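Pilin (Streptococcus pyogenes serotype M1, PDB 3B2M) forms the backbone of the bacterial pilus, stacking head to tail through intermolecular isopeptide bonds into fibres needed for host-cell adhesion, aggregation and biofilm formation. Local coordinates at residues A17-T22 and A83-S88; Y120-H125 and V149-K154; Y253-E258 and A270-E275. The protein carries 1 engineered substitution. All coordinates share one frame; numbering follows the deposited sequence. Where two conformers were deposited one is given.

Contact 1: residues A17-T22 and A83-S88; sequences AKLTVT and AEFDFS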
loop_
_atom_site.group_PDB
_atom_site.type_symbol
_atom_site.label_atom_id
_atom_site.label_comp_id
_atom_site.label_asym_id
_atom_site.label_seq_id
_atom_site.Cartn_x
_atom_site.Cartn_y
_atom_site.Cartn_z
ATOM N N ALA A 17 -14.180 -24.854 -13.062
ATOM C CA ALA A 17 -13.126 -24.587 -14.042
ATOM C C ALA A 17 -12.587 -23.167 -13.899
ATOM O O ALA A 17 -11.886 -22.668 -14.783
ATOM C CB ALA A 17 -13.649 -24.822 -15.458
ATOM N N LYS A 18 -12.940 -22.512 -12.795
ATOM C CA LYS A 18 -12.503 -21.137 -12.531
ATOM C C LYS A 18 -12.004 -20.997 -11.095
ATOM O O LYS A 18 -12.631 -21.498 -10.179
ATOM C CB LYS A 18 -13.648 -20.151 -12.793
ATOM C CG LYS A 18 -13.926 -19.895 -14.276
ATOM C CD LYS A 18 -15.136 -18.980 -14.468
ATOM C CE LYS A 18 -15.149 -18.337 -15.859
ATOM N NZ LYS A 18 -16.340 -17.436 -16.036
ATOM N N LEU A 19 -10.866 -20.329 -10.910
ATOM C CA LEU A 19 -10.279 -20.131 -9.579
ATOM C C LEU A 19 -10.151 -18.644 -9.260
ATOM O O LEU A 19 -9.523 -17.889 -10.001
ATOM C CB LEU A 19 -8.907 -20.800 -9.508
ATOM C CG LEU A 19 -8.022 -20.647 -8.275
ATOM C CD1 LEU A 19 -8.588 -21.415 -7.083
ATOM C CD2 LEU A 19 -6.630 -21.146 -8.633
ATOM N N THR A 20 -10.752 -18.238 -8.152
ATOM C CA THR A 20 -10.694 -16.857 -7.707
ATOM C C THR A 20 -9.419 -16.633 -6.906
ATOM O O THR A 20 -9.048 -17.456 -6.087
ATOM C CB THR A 20 -11.939 -16.523 -6.876
ATOM O OG1 THR A 20 -13.102 -16.772 -7.671
ATOM C CG2 THR A 20 -11.955 -15.066 -6.440
ATOM N N VAL A 21 -8.734 -15.537 -7.184
ATOM C CA VAL A 21 -7.589 -15.114 -6.391
ATOM C C VAL A 21 -8.040 -13.831 -5.719
ATOM O O VAL A 21 -8.612 -12.950 -6.373
ATOM C CB VAL A 21 -6.312 -14.846 -7.261
ATOM C CG1 VAL A 21 -5.172 -14.307 -6.416
ATOM C CG2 VAL A 21 -5.845 -16.117 -7.997
ATOM N N THR A 22 -7.790 -13.734 -4.419
ATOM C CA THR A 22 -8.167 -12.568 -3.664
ATOM C C THR A 22 -6.952 -11.752 -3.208
ATOM O O THR A 22 -5.977 -12.288 -2.688
ATOM C CB THR A 22 -9.043 -12.964 -2.452
ATOM O OG1 THR A 22 -10.236 -13.617 -2.924
ATOM C CG2 THR A 22 -9.413 -11.766 -1.639
ATOM N N ALA A 83 -9.409 -11.373 -8.671
ATOM C CA ALA A 83 -9.209 -11.784 -10.050
ATOM C C ALA A 83 -9.549 -13.271 -10.129
ATOM O O ALA A 83 -9.877 -13.885 -9.122
ATOM C CB ALA A 83 -7.774 -11.527 -10.474
ATOM N N GLU A 84 -9.449 -13.848 -11.318
ATOM C CA GLU A 84 -9.841 -15.227 -11.545
ATOM C C GLU A 84 -8.929 -15.871 -12.590
ATOM O O GLU A 84 -8.517 -15.206 -13.528
ATOM C CB GLU A 84 -11.253 -15.192 -12.090
ATOM C CG GLU A 84 -12.109 -16.363 -11.790
ATOM C CD GLU A 84 -13.534 -16.081 -12.219
ATOM O OE1 GLU A 84 -13.722 -15.697 -13.398
ATOM O OE2 GLU A 84 -14.461 -16.225 -11.383
ATOM N N PHE A 85 -8.597 -17.151 -12.421
ATOM C CA PHE A 85 -8.001 -17.936 -13.502
ATOM C C PHE A 85 -9.077 -18.817 -14.134
ATOM O O PHE A 85 -9.867 -19.433 -13.417
ATOM C CB PHE A 85 -6.888 -18.848 -12.981
ATOM C CG PHE A 85 -5.637 -18.125 -12.570
ATOM C CD1 PHE A 85 -4.826 -17.515 -13.521
ATOM C CD2 PHE A 85 -5.268 -18.064 -11.219
ATOM C CE1 PHE A 85 -3.670 -16.852 -13.144
ATOM C CE2 PHE A 85 -4.106 -17.397 -10.838
ATOM C CZ PHE A 85 -3.302 -16.797 -11.809
ATOM N N ASP A 86 -9.092 -18.895 -15.467
ATOM C CA ASP A 86 -10.068 -19.727 -16.178
ATOM C C ASP A 86 -9.431 -21.006 -16.731
ATOM O O ASP A 86 -8.476 -20.960 -17.505
ATOM C CB ASP A 86 -10.747 -18.919 -17.294
ATOM C CG ASP A 86 -11.969 -19.633 -17.902
ATOM O OD1 ASP A 86 -12.353 -20.737 -17.439
ATOM O OD2 ASP A 86 -12.557 -19.081 -18.857
ATOM N N PHE A 87 -9.966 -22.147 -16.316
ATOM C CA PHE A 87 -9.489 -23.451 -16.775
ATOM C C PHE A 87 -10.416 -24.136 -17.782
ATOM O O PHE A 87 -10.230 -25.314 -18.082
ATOM C CB PHE A 87 -9.328 -24.388 -15.582
ATOM C CG PHE A 87 -8.170 -24.068 -14.708
ATOM C CD1 PHE A 87 -6.942 -24.681 -14.924
ATOM C CD2 PHE A 87 -8.303 -23.163 -13.651
ATOM C CE1 PHE A 87 -5.864 -24.392 -14.110
ATOM C CE2 PHE A 87 -7.232 -22.870 -12.837
ATOM C CZ PHE A 87 -6.002 -23.493 -13.072
ATOM N N SER A 88 -11.413 -23.427 -18.300
ATOM C CA SER A 88 -12.399 -24.061 -19.197
ATOM C C SER A 88 -11.876 -24.410 -20.605
ATOM O O SER A 88 -12.373 -25.347 -21.231
ATOM C CB SER A 88 -13.675 -23.220 -19.292
ATOM O OG SER A 88 -13.395 -21.914 -19.765
#

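Contact 2: residues Y120-H125 and V149-K154; sequences YTVQVH and VPIQFK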
loop_
_atom_site.group_PDB
_atom_site.type_symbol
_atom_site.label_atom_id
_atom_site.label_comp_id
_atom_site.label_asym_id
_atom_site.label_seq_id
_atom_site.Cartn_x
_atom_site.Cartn_y
_atom_site.Cartn_z
ATOM N N TYR A 120 1.007 -20.892 -3.412
ATOM C CA TYR A 120 -0.052 -21.891 -3.315
ATOM C C TYR A 120 0.135 -23.010 -4.340
ATOM O O TYR A 120 0.489 -22.769 -5.511
ATOM C CB TYR A 120 -1.438 -21.269 -3.536
ATOM C CG TYR A 120 -1.935 -20.343 -2.449
ATOM C CD1 TYR A 120 -1.577 -18.991 -2.448
ATOM C CD2 TYR A 120 -2.806 -20.801 -1.453
ATOM C CE1 TYR A 120 -2.035 -18.128 -1.465
ATOM C CE2 TYR A 120 -3.285 -19.937 -0.459
ATOM C CZ TYR A 120 -2.892 -18.610 -0.473
ATOM O OH TYR A 120 -3.359 -17.754 0.495
ATOM N N THR A 121 -0.085 -24.233 -3.874
ATOM C CA THR A 121 -0.239 -25.388 -4.721
ATOM C C THR A 121 -1.733 -25.491 -5.003
ATOM O O THR A 121 -2.580 -25.367 -4.091
ATOM C CB THR A 121 0.249 -26.678 -4.012
ATOM O OG1 THR A 121 1.603 -26.516 -3.556
ATOM C CG2 THR A 121 0.155 -27.909 -4.947
ATOM N N VAL A 122 -2.056 -25.677 -6.267
ATOM C CA VAL A 122 -3.431 -25.797 -6.705
ATOM C C VAL A 122 -3.620 -27.149 -7.410
ATOM O O VAL A 122 -2.874 -27.466 -8.340
ATOM C CB VAL A 122 -3.793 -24.635 -7.644
ATOM C CG1 VAL A 122 -5.027 -24.950 -8.450
ATOM C CG2 VAL A 122 -3.979 -23.333 -6.855
ATOM N N GLN A 123 -4.591 -27.937 -6.940
ATOM C CA GLN A 123 -4.989 -29.186 -7.581
ATOM C C GLN A 123 -6.245 -28.944 -8.403
ATOM O O GLN A 123 -7.277 -28.550 -7.867
ATOM C CB GLN A 123 -5.263 -30.286 -6.549
ATOM C CG GLN A 123 -4.064 -30.766 -5.738
ATOM C CD GLN A 123 -4.488 -31.677 -4.581
ATOM O OE1 GLN A 123 -5.630 -32.131 -4.526
ATOM N NE2 GLN A 123 -3.569 -31.944 -3.651
ATOM N N VAL A 124 -6.135 -29.150 -9.708
ATOM C CA VAL A 124 -7.291 -29.163 -10.605
ATOM C C VAL A 124 -7.757 -30.612 -10.806
ATOM O O VAL A 124 -7.098 -31.397 -11.489
ATOM C CB VAL A 124 -6.960 -28.509 -11.977
ATOM C CG1 VAL A 124 -8.167 -28.521 -12.882
ATOM C CG2 VAL A 124 -6.486 -27.076 -11.761
ATOM N N HIS A 125 -8.881 -30.961 -10.193
ATOM C CA HIS A 125 -9.482 -32.276 -10.407
ATOM C C HIS A 125 -10.239 -32.322 -11.705
ATOM O O HIS A 125 -11.239 -31.625 -11.878
ATOM C CB HIS A 125 -10.368 -32.672 -9.232
ATOM C CG HIS A 125 -9.609 -32.804 -7.958
ATOM N ND1 HIS A 125 -9.516 -33.992 -7.267
ATOM C CD2 HIS A 125 -8.856 -31.910 -7.278
ATOM C CE1 HIS A 125 -8.767 -33.812 -6.192
ATOM N NE2 HIS A 125 -8.352 -32.558 -6.179
ATOM N N VAL A 149 -7.457 -23.804 1.575
ATOM C CA VAL A 149 -7.838 -22.423 1.863
ATOM C C VAL A 149 -8.125 -21.675 0.559
ATOM O O VAL A 149 -7.574 -22.038 -0.497
ATOM C CB VAL A 149 -6.709 -21.653 2.638
ATOM C CG1 VAL A 149 -6.603 -22.127 4.103
ATOM C CG2 VAL A 149 -5.347 -21.772 1.911
ATOM N N PRO A 150 -8.976 -20.625 0.623
ATOM C CA PRO A 150 -9.133 -19.773 -0.562
ATOM C C PRO A 150 -7.786 -19.142 -0.881
ATOM O O PRO A 150 -6.992 -18.913 0.017
ATOM C CB PRO A 150 -10.121 -18.694 -0.106
ATOM C CG PRO A 150 -10.832 -19.282 1.095
ATOM C CD PRO A 150 -9.834 -20.194 1.749
ATOM N N ILE A 151 -7.501 -18.905 -2.148
ATOM C CA ILE A 151 -6.245 -18.270 -2.484
ATOM C C ILE A 151 -6.349 -16.760 -2.265
ATOM O O ILE A 151 -7.050 -16.054 -3.006
ATOM C CB ILE A 151 -5.787 -18.608 -3.908
ATOM C CG1 ILE A 151 -5.397 -20.081 -3.943
ATOM C CG2 ILE A 151 -4.604 -17.757 -4.286
ATOM C CD1 ILE A 151 -5.971 -20.799 -5.065
ATOM N N GLN A 152 -5.663 -16.309 -1.217
ATOM C CA GLN A 152 -5.600 -14.897 -0.875
ATOM C C GLN A 152 -4.143 -14.460 -0.729
ATOM O O GLN A 152 -3.314 -15.180 -0.141
ATOM C CB GLN A 152 -6.381 -14.605 0.423
ATOM C CG GLN A 152 -7.849 -15.032 0.394
ATOM C CD GLN A 152 -8.647 -14.519 1.587
ATOM O OE1 GLN A 152 -8.799 -13.300 1.782
ATOM N NE2 GLN A 152 -9.170 -15.452 2.396
ATOM N N PHE A 153 -3.830 -13.297 -1.284
ATOM C CA PHE A 153 -2.527 -12.678 -1.079
ATOM C C PHE A 153 -2.717 -11.384 -0.301
ATOM O O PHE A 153 -3.653 -10.606 -0.558
ATOM C CB PHE A 153 -1.814 -12.381 -2.389
ATOM C CG PHE A 153 -1.363 -13.614 -3.130
ATOM C CD1 PHE A 153 -0.149 -14.222 -2.828
ATOM C CD2 PHE A 153 -2.146 -14.153 -4.142
ATOM C CE1 PHE A 153 0.269 -15.335 -3.501
ATOM C CE2 PHE A 153 -1.720 -15.266 -4.846
ATOM C CZ PHE A 153 -0.509 -15.863 -4.521
ATOM N N LYS A 154 -1.799 -11.163 0.631
ATOM C CA LYS A 154 -1.909 -10.083 1.601
ATOM C C LYS A 154 -0.668 -9.226 1.496
ATOM O O LYS A 154 0.439 -9.638 1.889
ATOM C CB LYS A 154 -2.080 -10.633 3.022
ATOM C CG LYS A 154 -2.325 -9.539 4.072
ATOM C CD LYS A 154 -2.743 -10.098 5.435
ATOM C CE LYS A 154 -1.633 -10.877 6.152
ATOM N NZ LYS A 154 -1.982 -11.089 7.608
#

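Contact 3: residues Y253-E258 and A270-E275; sequences YTTNVE and AGNSTE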
loop_
_atom_site.group_PDB
_atom_site.type_symbol
_atom_site.label_atom_id
_atom_site.label_comp_id
_atom_site.label_asym_id
_atom_site.label_seq_id
_atom_site.Cartn_x
_atom_site.Cartn_y
_atom_site.Cartn_z
ATOM N N TYR A 253 17.080 37.503 12.311
ATOM C CA TYR A 253 17.176 36.081 12.618
ATOM C C TYR A 253 18.159 35.364 11.667
ATOM O O TYR A 253 18.242 35.687 10.478
ATOM C CB TYR A 253 15.793 35.419 12.581
ATOM C CG TYR A 253 14.891 35.755 13.753
ATOM C CD1 TYR A 253 14.866 34.949 14.888
ATOM C CD2 TYR A 253 14.061 36.877 13.730
ATOM C CE1 TYR A 253 14.036 35.247 15.972
ATOM C CE2 TYR A 253 13.231 37.197 14.821
ATOM C CZ TYR A 253 13.222 36.374 15.929
ATOM O OH TYR A 253 12.409 36.667 17.011
ATOM N N THR A 254 18.915 34.416 12.210
ATOM C CA THR A 254 19.576 33.415 11.394
ATOM C C THR A 254 18.753 32.117 11.500
ATOM O O THR A 254 18.238 31.775 12.578
ATOM C CB THR A 254 21.030 33.162 11.827
ATOM O OG1 THR A 254 21.056 32.786 13.205
ATOM C CG2 THR A 254 21.893 34.414 11.643
ATOM N N THR A 255 18.608 31.431 10.370
ATOM C CA THR A 255 17.808 30.224 10.286
ATOM C C THR A 255 18.662 29.079 9.777
ATOM O O THR A 255 19.402 29.230 8.790
ATOM C CB THR A 255 16.620 30.437 9.354
ATOM O OG1 THR A 255 15.899 31.600 9.777
ATOM C CG2 THR A 255 15.694 29.217 9.329
ATOM N N ASN A 256 18.586 27.950 10.481
ATOM C CA ASN A 256 19.221 26.714 10.052
ATOM C C ASN A 256 18.181 25.592 10.120
ATOM O O ASN A 256 17.213 25.684 10.874
ATOM C CB ASN A 256 20.462 26.401 10.904
ATOM C CG ASN A 256 21.608 27.392 10.676
ATOM O OD1 ASN A 256 22.580 27.082 9.978
ATOM N ND2 ASN A 256 21.505 28.579 11.265
ATOM N N VAL A 257 18.372 24.550 9.319
ATOM C CA VAL A 257 17.450 23.425 9.258
ATOM C C VAL A 257 18.151 22.123 9.627
ATOM O O VAL A 257 19.270 21.864 9.201
ATOM C CB VAL A 257 16.845 23.267 7.851
ATOM C CG1 VAL A 257 15.750 22.228 7.861
ATOM C CG2 VAL A 257 16.274 24.585 7.363
ATOM N N GLU A 258 17.474 21.312 10.431
ATOM C CA GLU A 258 17.938 19.993 10.794
ATOM C C GLU A 258 16.944 18.986 10.202
ATOM O O GLU A 258 15.737 19.063 10.469
ATOM C CB GLU A 258 17.998 19.898 12.310
ATOM C CG GLU A 258 18.901 18.830 12.848
ATOM C CD GLU A 258 18.748 18.642 14.354
ATOM O OE1 GLU A 258 17.698 18.097 14.775
ATOM O OE2 GLU A 258 19.671 19.027 15.115
ATOM N N ALA A 270 22.431 24.893 6.555
ATOM C CA ALA A 270 22.483 26.322 6.793
ATOM C C ALA A 270 21.553 26.980 5.785
ATOM O O ALA A 270 21.752 26.865 4.576
ATOM C CB ALA A 270 23.894 26.843 6.651
ATOM N N GLY A 271 20.516 27.642 6.285
ATOM C CA GLY A 271 19.559 28.309 5.418
ATOM C C GLY A 271 18.096 28.174 5.793
ATOM O O GLY A 271 17.744 28.091 6.962
ATOM N N ASN A 272 17.261 28.073 4.763
ATOM C CA ASN A 272 15.872 28.513 4.797
ATOM C C ASN A 272 14.900 27.432 4.370
ATOM O O ASN A 272 13.694 27.497 4.655
ATOM C CB ASN A 272 15.746 29.691 3.822
ATOM C CG ASN A 272 14.648 30.635 4.198
ATOM O OD1 ASN A 272 14.403 30.866 5.380
ATOM N ND2 ASN A 272 13.965 31.187 3.201
ATOM N N SER A 273 15.433 26.443 3.668
ATOM C CA SER A 273 14.631 25.392 3.085
ATOM C C SER A 273 15.357 24.048 3.047
ATOM O O SER A 273 16.573 23.984 2.809
ATOM C CB SER A 273 14.237 25.784 1.660
ATOM O OG SER A 273 13.589 24.703 1.008
ATOM N N THR A 274 14.591 22.980 3.265
ATOM C CA THR A 274 15.044 21.620 2.984
ATOM C C THR A 274 15.376 21.527 1.487
ATOM O O THR A 274 15.013 22.407 0.710
ATOM C CB THR A 274 13.940 20.557 3.309
ATOM O OG1 THR A 274 12.881 20.644 2.351
ATOM C CG2 THR A 274 13.357 20.742 4.708
ATOM N N GLU A 275 16.067 20.469 1.081
ATOM C CA GLU A 275 16.168 20.150 -0.341
ATOM C C GLU A 275 14.831 19.527 -0.737
ATOM O O GLU A 275 13.865 19.505 0.063
ATOM C CB GLU A 275 17.283 19.122 -0.574
ATOM C CG GLU A 275 18.671 19.573 -0.147
ATOM C CD GLU A 275 19.508 20.073 -1.308
ATOM O OE1 GLU A 275 19.080 19.924 -2.481
ATOM O OE2 GLU A 275 20.613 20.604 -1.054
#

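Contact 1: residues A17-T22 and A83-S88
Lys18, Leu19 and Ala17 carry much of this pairing of antiparallel strands, whose short axes approach to 4.4 Å. Leu19 sits opposite Phe85 in a hydrogen-bonded pair, with Leu19 N 2.8 Å from Phe85 O and Phe85 N 2.7 Å from Leu19 O. The ladder continues through a second reciprocal pair, Val21 with Ala83. At the other end Phe87 N donates to Ala17 O, though the modelled bond is shorter than usual and its exact length doubtful. Ala17 O lies at the edge of the Phe87 ring, in its plane, and Ala17 CB packs 4.3 Å from Phe87 CB.

On one face Lys18, Thr20, Glu84 and Asp86 project together. The lysine chain is extended beyond CG and passes obliquely across both acids: its CD lies 3.7 Å from Glu84 OE1, and its CG 3.6 Å from Asp86 OD1. Lys18 NZ stops 4.1 Å from Glu84 OE1, beyond a salt bridge, so methylene contact and a probably favourable long-range attraction link the two. Asp86 OD1 takes bonds from Ser88 OG and Ser88 N, the latter making an Asx turn where the strand ends.

The other face is apolar. CG1 of Val21 is anti to the backbone N (chi1 176°), which leaves CG2 beside that N, 3.6 Å from Phe85 CE2. Leu19 CD2 approaches the same ring, and Leu19 CB meets Phe87 at the ring edge.

This apolar face turns into the β-sandwich, where Phe41 and Ile43 of strand 37-45 meet Phe85, and Ile140 of strand 134-143 meets Leu19 and Phe87. Within its own sheet, strand 18-27 also pairs in parallel with strand 151-169.

Contact 2: residues Y120-H125 and V149-K154
Tyr120 and Ile151 mark the nearest approach of the two backbones, with their CA atoms 7.2 Å apart. The short strand axes run nearly antiparallel, at 164°, and come no closer than 9.4 Å. Such a spacing excludes strand pairing: the segments belong to the two facing sheets of a β-sandwich, and side chains bridge the gap.

Tyr120 dominates the junction. Its CG is anti to the carbonyl carbon (chi1 -69°), which carries the ring across to the opposite sheet. Ile151 CG1 lies over one face, 3.9 Å from the ring centroid in a CH-pi contact, displaced toward the rim. Val149 CG2 arrives in the ring plane, 3.6 Å from Tyr120 CE2. The ring edge also points at the face of Phe153, forming a T-shaped pair with centroids 5.5 Å apart and planes at 82°. At the far end the phenol donates to the backbone: Tyr120 OH is 2.7 Å from Gln152 O, in the carbonyl plane and on a lone pair. Together, the bond and the surrounding contacts should restrict the rotation of the ring while giving the hydroxyl of a buried tyrosine a partner on the opposite sheet.

Beside this group, Val122 CG2 touches Ile151 CD1 at 3.7 Å, the two side chains crossing at about a right angle.

Leu19 of strand 18-27 extends the packing onto Val122 and Ile151, and Phe41 lies nearly parallel to Phe153. Phe153 is also close to Glu104, the residue that promotes formation of the Lys23-Asn155 isopeptide bond. Strand 120-129 is flanked by strands 96-105 and 134-143.

Contact 3: residues Y253-E258 and A270-E275
Thr255 and Val257 both point toward the loop 270-275, whereas Asn256 between them turns to the other face of the strand, where it lies opposite Ala270. Asn256 and Ala270 form an antiparallel non-hydrogen-bonded pair, CA to CA 4.6 Å. The amide of Asn256 reaches across with its oxygen foremost: OD1 comes 3.3 Å from Ala270 CA and 3.6 Å from Ala270 CB.

Past this pair the chain leaves the strand at Gly271, whose backbone angles (138/-144°) lie in a region open essentially to glycine. Gly271 N makes only a weak, bent bond to Thr255 O (3.2 Å). The modelled separation of Thr255 O and Gly271 O, two acceptors, is so short that the exact placement of these carbonyls is doubtful.

Thr255 and Val257 both turn CG2 to the Gly271 backbone. In Thr255, OG1 is anti to the carbonyl carbon (chi1 -53°) and CG2 anti to the backbone N, so that the methyl faces the loop while OG1 bonds Asn290 OD1, with a weak link to Glu245. Val257 spreads its two methyls: CG2 also lies 4.2 Å from Ser273 N, while CG1 meets Thr274 CG2 at 4.2 Å.

Thr255 thus stands at the isopeptide site of this domain, contacting both Asn290, which is cross-linked to Lys166, and Glu245, which promotes that bond. Around it, strand 254-261 pairs with strands 267-270 and 284-291, Val257 packing on Ile286 and Phe288. The loop itself crosses to strand 240-245 of the other sheet, where Asn272 bonds Glu245 through the backbone and Thr274 OG1 bonds Val243 N.

Overall arrangement
From the N terminus, contact 1 closes a long loop by bringing strand 80-86 back to strand 18-27. Contact 2 opens after it and closes a shorter one, round strand 134-143; contact 3 closes the shortest, the hairpin of strands 254-261 and 267-270 with its exit. The three are in series, none nesting or crossing. Contacts 1 and 2, centres about 10 Å apart, share the neighbouring strands 18-27 and 151-169: Thr22 probably makes backbone bonds to Ile151 and Phe153, Leu19 packs on Ile151 and Phe87 on Val124. Contact 3 is about 55 Å from contact 2 (centres), in the second domain. The broken strand 151-169 runs between the domains.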